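Local coordinates for alanine racemase (Acinetobacter baumannii, PDB 4QHR), which belongs to the alanine racemase family, whose chain joins an N-terminal domain of TIM-barrel type to a C-terminal domain built largely of beta strands, at residues 44-49 against 64-69. Residues are numbered along the deposited sequence; the frame is centred on the assembly and turned at random.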
loop_
_atom_site.group_PDB
_atom_site.type_symbol
_atom_site.label_atom_id
_atom_site.label_comp_id
_atom_site.label_asym_id
_atom_site.label_seq_id
_atom_site.Cartn_x
_atom_site.Cartn_y
_atom_site.Cartn_z
ATOM N N ASP A 44 -12.064 11.090 9.092
ATOM C CA ASP A 44 -11.180 12.016 9.780
ATOM C C ASP A 44 -10.972 13.345 9.088
ATOM O O ASP A 44 -10.430 14.217 9.754
ATOM C CB ASP A 44 -9.794 11.339 10.043
ATOM C CG ASP A 44 -9.833 10.302 11.190
ATOM O OD1 ASP A 44 -10.666 10.431 12.116
ATOM O OD2 ASP A 44 -9.017 9.358 11.193
ATOM N N CYS A 45 -11.361 13.513 7.801
ATOM C CA CYS A 45 -11.024 14.673 6.963
ATOM C C CYS A 45 -12.199 15.576 6.513
ATOM O O CYS A 45 -12.040 16.804 6.314
ATOM C CB CYS A 45 -10.330 14.252 5.677
ATOM S SG CYS A 45 -8.676 13.589 5.909
ATOM N N LEU A 46 -13.361 14.962 6.361
ATOM C CA LEU A 46 -14.523 15.695 5.833
ATOM C C LEU A 46 -14.902 16.844 6.781
ATOM O O LEU A 46 -15.151 17.963 6.316
ATOM C CB LEU A 46 -15.712 14.783 5.606
ATOM C CG LEU A 46 -15.568 13.662 4.579
ATOM C CD1 LEU A 46 -16.824 12.792 4.519
ATOM C CD2 LEU A 46 -15.259 14.228 3.203
ATOM N N ALA A 47 -14.938 16.582 8.095
ATOM C CA ALA A 47 -15.303 17.646 9.063
ATOM C C ALA A 47 -14.318 18.779 8.957
ATOM O O ALA A 47 -14.708 19.929 8.865
ATOM C CB ALA A 47 -15.360 17.108 10.489
ATOM N N ALA A 48 -13.023 18.457 8.933
ATOM C CA ALA A 48 -11.988 19.510 8.795
ATOM C C ALA A 48 -12.115 20.294 7.498
ATOM O O ALA A 48 -11.669 21.450 7.420
ATOM C CB ALA A 48 -10.604 18.927 8.872
ATOM N N LEU A 49 -12.652 19.654 6.480
ATOM C CA LEU A 49 -12.817 20.282 5.156
ATOM C C LEU A 49 -14.300 20.742 4.892
ATOM O O LEU A 49 -14.678 21.022 3.758
ATOM C CB LEU A 49 -12.357 19.309 4.061
ATOM C CG LEU A 49 -10.890 18.864 4.108
ATOM C CD1 LEU A 49 -10.654 17.730 3.116
ATOM C CD2 LEU A 49 -9.988 20.053 3.787
ATOM N N LEU A 64 -21.259 7.710 -1.754
ATOM C CA LEU A 64 -22.204 7.100 -0.772
ATOM C C LEU A 64 -21.573 7.048 0.641
ATOM O O LEU A 64 -22.244 7.159 1.661
ATOM C CB LEU A 64 -22.585 5.687 -1.245
ATOM C CG LEU A 64 -23.537 5.630 -2.477
ATOM C CD1 LEU A 64 -23.719 4.204 -2.936
ATOM C CD2 LEU A 64 -24.909 6.277 -2.174
ATOM N N GLU A 65 -20.264 6.839 0.708
ATOM C CA GLU A 65 -19.575 6.859 2.005
ATOM C C GLU A 65 -19.690 8.252 2.669
ATOM O O GLU A 65 -19.873 8.393 3.878
ATOM C CB GLU A 65 -18.116 6.464 1.808
ATOM C CG GLU A 65 -17.392 6.173 3.084
ATOM C CD GLU A 65 -15.952 5.712 2.889
ATOM O OE1 GLU A 65 -15.389 5.864 1.770
ATOM O OE2 GLU A 65 -15.426 5.181 3.919
ATOM N N ILE A 66 -19.504 9.294 1.881
ATOM C CA ILE A 66 -19.630 10.662 2.390
ATOM C C ILE A 66 -21.035 10.870 2.985
ATOM O O ILE A 66 -21.202 11.467 4.073
ATOM C CB ILE A 66 -19.377 11.676 1.286
ATOM C CG1 ILE A 66 -17.878 11.636 0.910
ATOM C CG2 ILE A 66 -19.805 13.066 1.717
ATOM C CD1 ILE A 66 -17.503 12.491 -0.275
ATOM N N ARG A 67 -22.028 10.384 2.271
ATOM C CA ARG A 67 -23.436 10.625 2.658
ATOM C C ARG A 67 -23.752 9.841 3.906
ATOM O O ARG A 67 -24.371 10.365 4.795
ATOM C CB ARG A 67 -24.379 10.247 1.540
ATOM C CG ARG A 67 -24.387 11.221 0.396
ATOM C CD ARG A 67 -25.334 12.369 0.670
ATOM N NE ARG A 67 -25.333 13.288 -0.477
ATOM C CZ ARG A 67 -24.525 14.347 -0.602
ATOM N NH1 ARG A 67 -23.669 14.699 0.348
ATOM N NH2 ARG A 67 -24.555 15.085 -1.688
ATOM N N GLU A 68 -23.322 8.587 3.931
ATOM C CA GLU A 68 -23.454 7.696 5.107
ATOM C C GLU A 68 -22.834 8.304 6.341
ATOM O O GLU A 68 -23.343 8.074 7.460
ATOM C CB GLU A 68 -22.823 6.361 4.805
ATOM C CG GLU A 68 -22.816 5.343 5.909
ATOM C CD GLU A 68 -22.288 4.023 5.384
ATOM O OE1 GLU A 68 -21.125 4.008 4.878
ATOM O OE2 GLU A 68 -23.035 3.019 5.418
ATOM N N LEU A 69 -21.771 9.099 6.158
ATOM C CA LEU A 69 -21.120 9.765 7.290
ATOM C C LEU A 69 -21.832 11.021 7.757
ATOM O O LEU A 69 -21.373 11.680 8.714
ATOM C CB LEU A 69 -19.615 10.045 6.984
ATOM C CG LEU A 69 -18.724 8.813 6.903
ATOM C CD1 LEU A 69 -17.340 9.119 6.306
ATOM C CD2 LEU A 69 -18.528 8.250 8.305
#
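L46 joins the two segments through one methyl group, CD1, which enters the angle between the side chains of I66 and L69. All the contacts between the segments are apolar. The CD1 atom of L46 lies 3.9 Å from CG1 of I66 and 4.1 Å from I66 CG2, so the two branches that leave the beta carbon of I66 both rest on that methyl. The two side chains cross at about a right angle, which presents the end of the leucine to the flank of I66. L69 adds a further touch: its CD1 is 4.1 Å from CD1 of L46, methyl against methyl.

In L46 the CG carbon stands opposite the carbonyl carbon (chi1 -63°), and the extended chi2 of 177° carries CD1 straight out to the helix 60-68.

Backbone bonds within each segment accompany this packing. L49 N donates to C45 O at 2.9 Å, spanning a turn of helical shape that includes L46, while L69 N reaches E65 O at 3.0 Å at the end of the other helix. F55 of strand 54-57 touches both L46 and I66, and F71 also packs on both; V42 meets L69.

The contact thus packs the turn after the short helix 42-45 against the end of helix 60-68, on the outside of the parallel barrel, on either side of strand 54-57 in the chain. With L46 and I66 buried and L69 exposed, and about 123 Å² hidden in all, the join is small and nondirectional, resting on methyl packing and probably on the exclusion of water around the buried L46 and I66.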